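Local atomic coordinates of putative fructose-bisphosphate aldolase (PDB entry 3PM6), a protein that is a putative class II aldolase-family protein with a TIM-barrel fold and a bound zinc ion. Residues I44-H49 with A281-V286; A28-C33 with D291-T296; S52-L57 with V83-H88. All blocks are in the same frame, centred on the assembly; numbering follows the deposited sequence.

The three contacts run from the outer helices to the barrel wall. Interaction 1 is partly buried and packs helix 37-49 against helix 271-292, with a water-bridged amide beside a small alanine-valine patch. Interaction 2 uses the end of that same helix 271-292, whose following turn covers the start of strand 29-33; it is fully buried, largely apolar and has one weak backbone bond. Interaction 3 lies in the sheet itself, where parallel strands 54-58 and 85-92 share a ladder of backbone bonds. Its first strand neighbours strand 29-33 of interaction 2, and the hydroxyls of S52 and S295 join the two. I44 and A47 of interaction 1 pack on I85 and V83 of interaction 3.

Interaction 1 of 3, residues I44-H49 with A281-V286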
ATOM      1  N   ILE A  44      -3.531   2.484  11.559  1.00 19.00           N
ATOM      2  CA  ILE A  44      -3.158   1.377  12.451  1.00 20.33           C
ATOM      3  C   ILE A  44      -2.376   1.917  13.655  1.00 20.03           C
ATOM      4  O   ILE A  44      -2.635   1.513  14.759  1.00 20.73           O
ATOM      5  CB  ILE A  44      -2.243   0.313  11.758  1.00 20.94           C
ATOM      6  CG1 ILE A  44      -2.844  -0.208  10.432  1.00 23.55           C
ATOM      7  CG2 ILE A  44      -1.949  -0.840  12.729  1.00 22.07           C
ATOM      8  CD1 ILE A  44      -4.230  -0.737  10.539  1.00 25.41           C
ATOM      9  N   ARG A  45      -1.422   2.817  13.419  1.00 20.22           N
ATOM     10  CA  ARG A  45      -0.567   3.307  14.504  1.00 22.54           C
ATOM     11  C   ARG A  45      -1.369   4.172  15.475  1.00 22.50           C
ATOM     12  O   ARG A  45      -1.264   4.017  16.704  1.00 23.07           O
ATOM     13  CB  ARG A  45       0.588   4.131  13.949  1.00 22.50           C
ATOM     14  CG  ARG A  45       1.767   3.346  13.529  1.00 23.43           C
ATOM     15  CD  ARG A  45       2.686   4.269  12.744  1.00 24.91           C
ATOM     16  NE  ARG A  45       3.581   3.491  11.901  1.00 28.27           N
ATOM     17  CZ  ARG A  45       4.682   3.965  11.330  1.00 31.05           C
ATOM     18  NH1 ARG A  45       5.066   5.229  11.501  1.00 29.86           N
ATOM     19  NH2 ARG A  45       5.421   3.152  10.598  1.00 33.31           N
ATOM     20  N   ALA A  46      -2.168   5.077  14.912  1.00 21.52           N
ATOM     21  CA  ALA A  46      -3.011   5.957  15.710  1.00 21.42           C
ATOM     22  C   ALA A  46      -3.949   5.129  16.555  1.00 21.16           C
ATOM     23  O   ALA A  46      -4.034   5.338  17.746  1.00 21.99           O
ATOM     24  CB  ALA A  46      -3.801   6.922  14.818  1.00 20.36           C
ATOM     25  N   ALA A  47      -4.604   4.152  15.940  1.00 21.69           N
ATOM     26  CA  ALA A  47      -5.555   3.287  16.619  1.00 21.63           C
ATOM     27  C   ALA A  47      -4.890   2.451  17.724  1.00 23.06           C
ATOM     28  O   ALA A  47      -5.463   2.258  18.803  1.00 21.91           O
ATOM     29  CB  ALA A  47      -6.261   2.354  15.604  1.00 21.38           C
ATOM     30  N   GLU A  48      -3.701   1.931  17.461  1.00 24.54           N
ATOM     31  CA  GLU A  48      -3.042   1.143  18.509  1.00 26.43           C
ATOM     32  C   GLU A  48      -2.530   2.067  19.599  1.00 27.00           C
ATOM     33  O   GLU A  48      -2.701   1.765  20.782  1.00 28.37           O
ATOM     34  CB  GLU A  48      -1.955   0.257  17.942  1.00 26.50           C
ATOM     35  CG  GLU A  48      -2.531  -0.962  17.164  1.00 28.98           C
ATOM     36  CD  GLU A  48      -1.454  -1.786  16.467  1.00 30.82           C
ATOM     37  OE1 GLU A  48      -0.301  -1.308  16.354  1.00 29.69           O
ATOM     38  OE2 GLU A  48      -1.761  -2.909  16.021  1.00 32.51           O
ATOM     39  N   HIS A  49      -1.951   3.207  19.215  1.00 26.46           N
ATOM     40  CA  HIS A  49      -1.460   4.162  20.208  1.00 26.78           C
ATOM     41  C   HIS A  49      -2.590   4.594  21.168  1.00 26.46           C
ATOM     42  O   HIS A  49      -2.410   4.564  22.390  1.00 25.87           O
ATOM     43  CB  HIS A  49      -0.769   5.367  19.551  1.00 26.41           C
ATOM     44  CG  HIS A  49      -0.118   6.302  20.528  1.00 29.64           C
ATOM     45  ND1 HIS A  49      -0.114   7.675  20.362  1.00 29.47           N
ATOM     46  CD2 HIS A  49       0.535   6.062  21.695  1.00 30.99           C
ATOM     47  CE1 HIS A  49       0.495   8.239  21.396  1.00 28.63           C
ATOM     48  NE2 HIS A  49       0.910   7.282  22.207  1.00 30.90           N
ATOM     49  N   ALA A 281       2.405  12.897  10.449  1.00 20.94           N
ATOM     50  CA  ALA A 281       1.457  13.990  10.362  1.00 20.81           C
ATOM     51  C   ALA A 281      -0.007  13.498  10.218  1.00 19.95           C
ATOM     52  O   ALA A 281      -0.932  14.025  10.888  1.00 20.05           O
ATOM     53  CB  ALA A 281       1.841  14.908   9.231  1.00 19.68           C
ATOM     54  N   MET A 282      -0.207  12.476   9.391  1.00 19.37           N
ATOM     55  CA  MET A 282      -1.536  11.883   9.226  1.00 19.73           C
ATOM     56  C   MET A 282      -1.934  11.169  10.504  1.00 19.58           C
ATOM     57  O   MET A 282      -3.096  11.242  10.899  1.00 20.26           O
ATOM     58  CB  MET A 282      -1.587  10.918   8.041  1.00 19.70           C
ATOM     59  CG  MET A 282      -1.552  11.600   6.665  1.00 22.11           C
ATOM     60  SD  MET A 282      -1.990  10.455   5.326  1.00 25.25           S
ATOM     61  CE  MET A 282      -0.371   9.864   4.958  1.00 23.96           C
ATOM     62  N   GLN A 283      -0.976  10.513  11.169  1.00 19.72           N
ATOM     63  CA  GLN A 283      -1.244   9.817  12.445  1.00 20.01           C
ATOM     64  C   GLN A 283      -1.744  10.787  13.500  1.00 20.24           C
ATOM     65  O   GLN A 283      -2.700  10.477  14.239  1.00 20.87           O
ATOM     66  CB  GLN A 283      -0.010   9.074  12.974  1.00 20.17           C
ATOM     67  CG  GLN A 283      -0.311   8.152  14.186  1.00 19.12           C
ATOM     68  CD  GLN A 283       0.935   7.524  14.796  1.00 20.98           C
ATOM     69  OE1 GLN A 283       1.926   7.302  14.093  1.00 18.59           O
ATOM     70  NE2 GLN A 283       0.896   7.242  16.120  1.00 14.65           N
ATOM     71  N   ALA A 284      -1.125  11.971  13.554  1.00 19.70           N
ATOM     72  CA  ALA A 284      -1.497  12.976  14.552  1.00 18.75           C
ATOM     73  C   ALA A 284      -2.935  13.474  14.290  1.00 17.87           C
ATOM     74  O   ALA A 284      -3.741  13.596  15.226  1.00 17.92           O
ATOM     75  CB  ALA A 284      -0.470  14.153  14.575  1.00 18.96           C
ATOM     76  N   ALA A 285      -3.267  13.708  13.021  1.00 17.57           N
ATOM     77  CA  ALA A 285      -4.632  14.111  12.632  1.00 17.36           C
ATOM     78  C   ALA A 285      -5.679  13.035  12.998  1.00 17.90           C
ATOM     79  O   ALA A 285      -6.762  13.349  13.500  1.00 18.41           O
ATOM     80  CB  ALA A 285      -4.705  14.485  11.140  1.00 16.32           C
ATOM     81  N   VAL A 286      -5.336  11.768  12.796  1.00 18.33           N
ATOM     82  CA  VAL A 286      -6.245  10.672  13.175  1.00 18.23           C
ATOM     83  C   VAL A 286      -6.460  10.668  14.678  1.00 18.39           C
ATOM     84  O   VAL A 286      -7.609  10.640  15.132  1.00 19.62           O
ATOM     85  CB  VAL A 286      -5.748   9.280  12.652  1.00 17.85           C
ATOM     86  CG1 VAL A 286      -6.578   8.134  13.168  1.00 15.80           C
ATOM     87  CG2 VAL A 286      -5.797   9.259  11.157  1.00 18.64           C
TER
HETATM   88  O   HOH W   1       3.391   7.306  12.011  1.00 16.82           O
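The side-chain oxygen OE1 of Q283 accepts a short hydrogen bond of 2.5 Å from a water, which in turn accepts one from R45 NH1 at 2.7 Å. This bridge replaces a direct bond between the two side chains. OE1 rests against the aliphatic part of the arginine, 3.4 Å from R45 CD and equally close to R45 CB. The two chains cross at about a right angle, and the guanidinium and amide planes stand 83° apart, so there is no stacking between them. Q283 reaches across to R45 because CG lies anti to its backbone N (chi1 -171°) and the chain stays extended beyond it. The other end of the amide, NE2, donates to E287 one turn further along the same helix; E287 OE2 also pairs with H49 ND1, so one carboxylate oxygen serves both helices. Beside this polar strip the packing is tight: A46 CB lies 3.5 Å from V286 CG1, while Q283 CG comes within 3.7 Å of A46 N. With only a methyl at A46, the axes of segments 44-49 and 281-286 approach to 8.6 Å and cross at -46°. R45 also reaches Y65 of the second subunit, which places this edge near the dimer interface. Helices 37-49 and 271-292 are thus neighbours in the helical layer that surrounds a TIM barrel.

Interaction 2 of 3, residues A28-C33 with D291-T296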
ATOM      1  N   ALA A  28     -18.262   7.290  18.670  1.00 22.34           N
ATOM      2  CA  ALA A  28     -18.288   6.892  17.257  1.00 21.07           C
ATOM      3  C   ALA A  28     -16.947   6.297  16.829  1.00 20.80           C
ATOM      4  O   ALA A  28     -15.896   6.627  17.389  1.00 19.50           O
ATOM      5  CB  ALA A  28     -18.684   8.048  16.367  1.00 19.62           C
ATOM      6  N   ILE A  29     -17.023   5.387  15.854  1.00 20.63           N
ATOM      7  CA  ILE A  29     -15.877   4.741  15.242  1.00 20.09           C
ATOM      8  C   ILE A  29     -15.273   5.759  14.266  1.00 19.02           C
ATOM      9  O   ILE A  29     -16.001   6.370  13.486  1.00 18.88           O
ATOM     10  CB  ILE A  29     -16.355   3.477  14.454  1.00 21.08           C
ATOM     11  CG1 ILE A  29     -17.064   2.489  15.394  1.00 19.91           C
ATOM     12  CG2 ILE A  29     -15.210   2.811  13.651  1.00 20.53           C
ATOM     13  CD1 ILE A  29     -16.233   2.027  16.645  1.00 20.77           C
ATOM     14  N   PRO A  30     -13.951   5.985  14.345  1.00 17.93           N
ATOM     15  CA  PRO A  30     -13.330   6.865  13.351  1.00 17.03           C
ATOM     16  C   PRO A  30     -13.167   6.101  12.047  1.00 15.72           C
ATOM     17  O   PRO A  30     -12.555   5.065  12.049  1.00 14.89           O
ATOM     18  CB  PRO A  30     -11.948   7.183  13.955  1.00 17.39           C
ATOM     19  CG  PRO A  30     -11.643   6.013  14.913  1.00 18.12           C
ATOM     20  CD  PRO A  30     -12.990   5.445  15.342  1.00 17.77           C
ATOM     21  N   ALA A  31     -13.739   6.605  10.960  1.00 15.10           N
ATOM     22  CA  ALA A  31     -13.716   5.920   9.651  1.00 13.89           C
ATOM     23  C   ALA A  31     -12.923   6.783   8.675  1.00 13.25           C
ATOM     24  O   ALA A  31     -13.444   7.742   8.103  1.00 14.98           O
ATOM     25  CB  ALA A  31     -15.142   5.702   9.148  1.00 12.67           C
ATOM     26  N   ILE A  32     -11.649   6.475   8.515  1.00 13.44           N
ATOM     27  CA  ILE A  32     -10.709   7.386   7.872  1.00 12.05           C
ATOM     28  C   ILE A  32     -10.447   6.948   6.467  1.00 12.77           C
ATOM     29  O   ILE A  32      -9.951   5.833   6.248  1.00 12.93           O
ATOM     30  CB  ILE A  32      -9.333   7.375   8.653  1.00 12.13           C
ATOM     31  CG1 ILE A  32      -9.563   7.490  10.167  1.00 11.61           C
ATOM     32  CG2 ILE A  32      -8.359   8.415   8.096  1.00 10.11           C
ATOM     33  CD1 ILE A  32     -10.273   8.764  10.591  1.00 12.76           C
ATOM     34  N   CYS A  33     -10.797   7.811   5.512  1.00 13.57           N
ATOM     35  CA  CYS A  33     -10.476   7.606   4.126  1.00 14.90           C
ATOM     36  C   CYS A  33      -9.013   7.743   3.882  1.00 15.63           C
ATOM     37  O   CYS A  33      -8.379   8.731   4.302  1.00 16.86           O
ATOM     38  CB  CYS A  33     -11.194   8.639   3.244  1.00 14.87           C
ATOM     39  SG  CYS A  33     -12.953   8.545   3.454  0.96 16.54           S
ATOM     40  N   ASP A 291      -9.872  11.341  19.838  1.00 21.36           N
ATOM     41  CA  ASP A 291     -10.177  12.072  21.074  1.00 22.64           C
ATOM     42  C   ASP A 291     -11.524  12.808  20.965  1.00 23.15           C
ATOM     43  O   ASP A 291     -12.382  12.681  21.836  1.00 23.68           O
ATOM     44  CB  ASP A 291      -9.042  13.056  21.387  1.00 22.62           C
ATOM     45  CG  ASP A 291      -7.796  12.356  21.902  1.00 22.62           C
ATOM     46  OD1 ASP A 291      -7.929  11.219  22.406  1.00 23.93           O
ATOM     47  OD2 ASP A 291      -6.691  12.937  21.835  1.00 20.44           O
ATOM     48  N   MET A 292     -11.719  13.520  19.860  1.00 23.42           N
ATOM     49  CA  MET A 292     -12.924  14.321  19.645  1.00 23.90           C
ATOM     50  C   MET A 292     -14.160  13.434  19.678  1.00 23.44           C
ATOM     51  O   MET A 292     -15.184  13.806  20.243  1.00 23.35           O
ATOM     52  CB  MET A 292     -12.875  15.058  18.301  1.00 22.76           C
ATOM     53  CG  MET A 292     -11.838  16.185  18.219  1.00 27.34           C
ATOM     54  SD  MET A 292     -12.212  17.354  16.878  1.00 31.50           S
ATOM     55  CE  MET A 292     -11.036  18.605  17.326  1.00 36.95           C
ATOM     56  N   ILE A 293     -14.065  12.249  19.094  1.00 22.88           N
ATOM     57  CA  ILE A 293     -15.270  11.419  19.020  1.00 22.91           C
ATOM     58  C   ILE A 293     -15.335  10.353  20.125  1.00 22.98           C
ATOM     59  O   ILE A 293     -16.164   9.439  20.071  1.00 22.73           O
ATOM     60  CB  ILE A 293     -15.470  10.828  17.605  1.00 22.23           C
ATOM     61  CG1 ILE A 293     -14.461   9.715  17.315  1.00 22.45           C
ATOM     62  CG2 ILE A 293     -15.456  11.965  16.542  1.00 20.40           C
ATOM     63  CD1 ILE A 293     -14.558   9.176  15.856  1.00 24.52           C
ATOM     64  N   ASP A 294     -14.434  10.473  21.107  1.00 23.27           N
ATOM     65  CA  ASP A 294     -14.407   9.612  22.308  1.00 23.70           C
ATOM     66  C   ASP A 294     -14.171   8.138  22.027  1.00 22.80           C
ATOM     67  O   ASP A 294     -14.655   7.307  22.758  1.00 23.38           O
ATOM     68  CB  ASP A 294     -15.698   9.770  23.148  1.00 24.37           C
ATOM     69  CG  ASP A 294     -16.009  11.210  23.476  1.00 26.95           C
ATOM     70  OD1 ASP A 294     -15.085  11.972  23.868  1.00 26.42           O
ATOM     71  OD2 ASP A 294     -17.187  11.597  23.297  1.00 31.43           O
ATOM     72  N   SER A 295     -13.446   7.811  20.959  1.00 22.06           N
ATOM     73  CA  SER A 295     -13.117   6.424  20.693  1.00 21.45           C
ATOM     74  C   SER A 295     -11.798   6.071  21.399  1.00 21.97           C
ATOM     75  O   SER A 295     -11.454   4.903  21.569  1.00 20.94           O
ATOM     76  CB  SER A 295     -13.040   6.166  19.191  1.00 20.27           C
ATOM     77  OG  SER A 295     -11.901   6.788  18.621  1.00 20.66           O
ATOM     78  N   THR A 296     -11.066   7.102  21.810  1.00 22.49           N
ATOM     79  CA  THR A 296      -9.781   6.902  22.485  1.00 23.49           C
ATOM     80  C   THR A 296     -10.007   5.990  23.701  1.00 25.07           C
ATOM     81  O   THR A 296     -10.947   6.204  24.479  1.00 25.66           O
ATOM     82  CB  THR A 296      -9.175   8.263  22.877  1.00 23.32           C
ATOM     83  OG1 THR A 296      -8.747   8.939  21.677  1.00 20.48           O
ATOM     84  CG2 THR A 296      -7.997   8.110  23.887  1.00 23.36           C
TER
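The I29-P30 peptide and the pyrrolidine ring of P30 offer one face to the methyl CD1 of I293, which sits 3.6 Å from P30 N and 3.8 Å from P30 CB. S295 OG comes from the same side, but beyond the CD-CG margin of the ring, 3.7 Å from P30 CD. A54 of strand 54-58 packs on the opposite face of the proline, and I289 and M290 of helix 271-292 add to its surroundings. The isoleucine reaches the strand because CG1 lies between its backbone N and carbonyl carbon (chi1 73°), with CD1 extended beyond. On the way it passes A28 O, 3.3 Å from I293 CD1; S295 CB touches the same oxygen at 3.4 Å. A weak bond, A28 N to I293 O, is nearly straight at 169° but 3.3 Å long. The turn that presents these groups is a Schellman motif with D294, at positive phi, as its C-prime residue. It is tied back by T296 OG1, which donates to D291 OD1 at 2.5 Å from above the carboxylate plane. D291 pairs with K50 and D294 with K234 in salt bridges, and S295 OG bonds to S52. The charged groups turn to partners outside the contact, so the strand start and helix end are joined mainly by van der Waals packing and only slightly by hydrogen bonding.

Interaction 3 of 3, residues S52-L57 with V83-H88; sequences SPAMIL and VPITLH
I56 of strand 54-58 packs against I85 and L87 of the neighbouring parallel strand 85-92 in the TIM barrel: its CG1 lies 4.0 Å from I85 CG2, and its CG2 lies 3.9 Å from L87 CD1. A54 extends this outward face, which I43 and I44 of helix 37-49 cover. The face bearing M55, L57, T86 and H88 points into the barrel. There M55 and T86 run side by side, M55 CG 3.5 Å from T86 OG1, with L18 of helix 16-24 over them. The side chain of L57 comes to about 7 Å from the zinc ion. Between the faces runs the backbone ladder: I56 N bonds to T86 O and H88 N to I56 O, both at 2.9 Å. A54 N to P84 O (3.0 Å) continues it, whereas T86 N to A54 O is weak at 3.4 Å. At the start of the first strand, S52 OG donates to P53 O. H88 has CG anti to its backbone N (chi1 -177°), which lays its imidazole alongside L57 while ND1 bonds to S116; L57 CG meets the edge of that ring, 3.6 Å from H88 CD2.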
ATOM      1  N   SER A  52      -7.907   2.542  20.282  1.00 22.92           N
ATOM      2  CA  SER A  52      -9.212   2.886  19.677  1.00 21.30           C
ATOM      3  C   SER A  52      -9.447   1.921  18.536  1.00 20.67           C
ATOM      4  O   SER A  52      -8.512   1.617  17.782  1.00 19.96           O
ATOM      5  CB  SER A  52      -9.207   4.319  19.115  1.00 21.02           C
ATOM      6  OG  SER A  52     -10.352   4.560  18.291  1.00 21.58           O
ATOM      7  N   PRO A  53     -10.701   1.467  18.392  1.00 20.05           N
ATOM      8  CA  PRO A  53     -11.185   0.858  17.174  1.00 19.91           C
ATOM      9  C   PRO A  53     -11.079   1.886  16.046  1.00 19.11           C
ATOM     10  O   PRO A  53     -10.911   3.075  16.320  1.00 18.50           O
ATOM     11  CB  PRO A  53     -12.648   0.610  17.498  1.00 19.94           C
ATOM     12  CG  PRO A  53     -12.998   1.754  18.439  1.00 19.56           C
ATOM     13  CD  PRO A  53     -11.804   1.716  19.338  1.00 20.61           C
ATOM     14  N   ALA A  54     -11.145   1.431  14.795  1.00 18.82           N
ATOM     15  CA  ALA A  54     -11.084   2.326  13.633  1.00 17.38           C
ATOM     16  C   ALA A  54     -11.587   1.596  12.427  1.00 16.76           C
ATOM     17  O   ALA A  54     -11.785   0.406  12.472  1.00 17.51           O
ATOM     18  CB  ALA A  54      -9.623   2.830  13.359  1.00 16.99           C
ATOM     19  N   MET A  55     -11.813   2.323  11.343  1.00 15.99           N
ATOM     20  CA  MET A  55     -12.090   1.693  10.075  1.00 16.07           C
ATOM     21  C   MET A  55     -11.207   2.349   9.044  1.00 15.15           C
ATOM     22  O   MET A  55     -10.972   3.566   9.080  1.00 15.33           O
ATOM     23  CB  MET A  55     -13.576   1.829   9.695  1.00 15.84           C
ATOM     24  CG  MET A  55     -14.516   0.988  10.539  1.00 16.88           C
ATOM     25  SD  MET A  55     -16.286   1.192  10.047  1.00 17.88           S
ATOM     26  CE  MET A  55     -16.999  -0.083  11.107  1.00 19.73           C
ATOM     27  N   ILE A  56     -10.716   1.546   8.122  1.00 14.76           N
ATOM     28  CA  ILE A  56      -9.943   2.078   7.003  1.00 13.93           C
ATOM     29  C   ILE A  56     -10.953   2.169   5.827  1.00 14.32           C
ATOM     30  O   ILE A  56     -11.619   1.178   5.497  1.00 13.37           O
ATOM     31  CB  ILE A  56      -8.731   1.138   6.660  1.00 13.85           C
ATOM     32  CG1 ILE A  56      -7.731   1.040   7.830  1.00 14.74           C
ATOM     33  CG2 ILE A  56      -8.049   1.526   5.351  1.00 12.23           C
ATOM     34  CD1 ILE A  56      -6.659   0.016   7.606  1.00 20.06           C
ATOM     35  N   LEU A  57     -11.088   3.361   5.238  1.00 13.60           N
ATOM     36  CA  LEU A  57     -11.973   3.526   4.091  1.00 13.24           C
ATOM     37  C   LEU A  57     -11.202   3.647   2.792  1.00 12.95           C
ATOM     38  O   LEU A  57     -10.263   4.420   2.703  1.00 13.80           O
ATOM     39  CB  LEU A  57     -12.904   4.739   4.287  1.00 12.70           C
ATOM     40  CG  LEU A  57     -14.165   4.435   5.098  1.00 12.69           C
ATOM     41  CD1 LEU A  57     -13.784   3.871   6.519  1.00 12.19           C
ATOM     42  CD2 LEU A  57     -15.008   5.685   5.255  1.00  8.40           C
ATOM     43  N   VAL A  83      -6.099  -3.929  17.872  1.00 24.74           N
ATOM     44  CA  VAL A  83      -7.340  -3.284  18.258  1.00 23.60           C
ATOM     45  C   VAL A  83      -8.295  -3.595  17.105  1.00 23.77           C
ATOM     46  O   VAL A  83      -7.827  -3.976  16.003  1.00 23.27           O
ATOM     47  CB  VAL A  83      -7.166  -1.740  18.477  1.00 22.95           C
ATOM     48  CG1 VAL A  83      -6.169  -1.454  19.604  1.00 24.32           C
ATOM     49  CG2 VAL A  83      -6.749  -1.005  17.196  1.00 21.96           C
ATOM     50  N   PRO A  84      -9.618  -3.463  17.332  1.00 23.43           N
ATOM     51  CA  PRO A  84     -10.530  -3.741  16.211  1.00 23.21           C
ATOM     52  C   PRO A  84     -10.464  -2.675  15.096  1.00 21.84           C
ATOM     53  O   PRO A  84     -10.768  -1.491  15.322  1.00 20.56           O
ATOM     54  CB  PRO A  84     -11.908  -3.780  16.881  1.00 23.22           C
ATOM     55  CG  PRO A  84     -11.639  -3.870  18.338  1.00 23.82           C
ATOM     56  CD  PRO A  84     -10.376  -3.110  18.538  1.00 23.83           C
ATOM     57  N   ILE A  85     -10.036  -3.118  13.908  1.00 21.59           N
ATOM     58  CA  ILE A  85     -10.049  -2.282  12.715  1.00 20.06           C
ATOM     59  C   ILE A  85     -10.604  -3.086  11.525  1.00 20.51           C
ATOM     60  O   ILE A  85     -10.126  -4.186  11.243  1.00 20.50           O
ATOM     61  CB  ILE A  85      -8.640  -1.783  12.356  1.00 19.46           C
ATOM     62  CG1 ILE A  85      -7.925  -1.201  13.570  1.00 19.04           C
ATOM     63  CG2 ILE A  85      -8.730  -0.732  11.255  1.00 18.63           C
ATOM     64  CD1 ILE A  85      -6.461  -0.869  13.291  1.00 17.07           C
ATOM     65  N   THR A  86     -11.589  -2.526  10.813  1.00 20.01           N
ATOM     66  CA  THR A  86     -12.146  -3.200   9.641  1.00 19.00           C
ATOM     67  C   THR A  86     -12.057  -2.317   8.418  1.00 19.41           C
ATOM     68  O   THR A  86     -11.749  -1.134   8.526  1.00 20.35           O
ATOM     69  CB  THR A  86     -13.616  -3.632   9.876  1.00 19.66           C
ATOM     70  OG1 THR A  86     -14.434  -2.473  10.041  1.00 17.30           O
ATOM     71  CG2 THR A  86     -13.723  -4.546  11.157  1.00 18.09           C
ATOM     72  N   LEU A  87     -12.368  -2.898   7.260  1.00 18.79           N
ATOM     73  CA  LEU A  87     -12.169  -2.276   5.966  1.00 17.65           C
ATOM     74  C   LEU A  87     -13.506  -1.988   5.236  1.00 16.74           C
ATOM     75  O   LEU A  87     -14.351  -2.857   5.114  1.00 17.61           O
ATOM     76  CB  LEU A  87     -11.253  -3.157   5.114  1.00 17.06           C
ATOM     77  CG  LEU A  87     -10.937  -2.655   3.712  1.00 14.21           C
ATOM     78  CD1 LEU A  87     -10.214  -1.307   3.742  1.00 13.16           C
ATOM     79  CD2 LEU A  87     -10.096  -3.714   2.994  1.00 15.05           C
ATOM     80  N   HIS A  88     -13.659  -0.763   4.757  1.00 15.14           N
ATOM     81  CA  HIS A  88     -14.936  -0.281   4.240  1.00 14.47           C
ATOM     82  C   HIS A  88     -14.705   0.350   2.887  1.00 13.15           C
ATOM     83  O   HIS A  88     -13.793   1.175   2.729  1.00 12.36           O
ATOM     84  CB  HIS A  88     -15.460   0.771   5.214  1.00 15.65           C
ATOM     85  CG  HIS A  88     -16.804   1.327   4.868  1.00 16.37           C
ATOM     86  ND1 HIS A  88     -17.964   0.586   4.953  1.00 16.44           N
ATOM     87  CD2 HIS A  88     -17.175   2.574   4.486  1.00 15.41           C
ATOM     88  CE1 HIS A  88     -18.993   1.356   4.639  1.00 17.10           C
ATOM     89  NE2 HIS A  88     -18.541   2.574   4.379  1.00 14.50           N
TER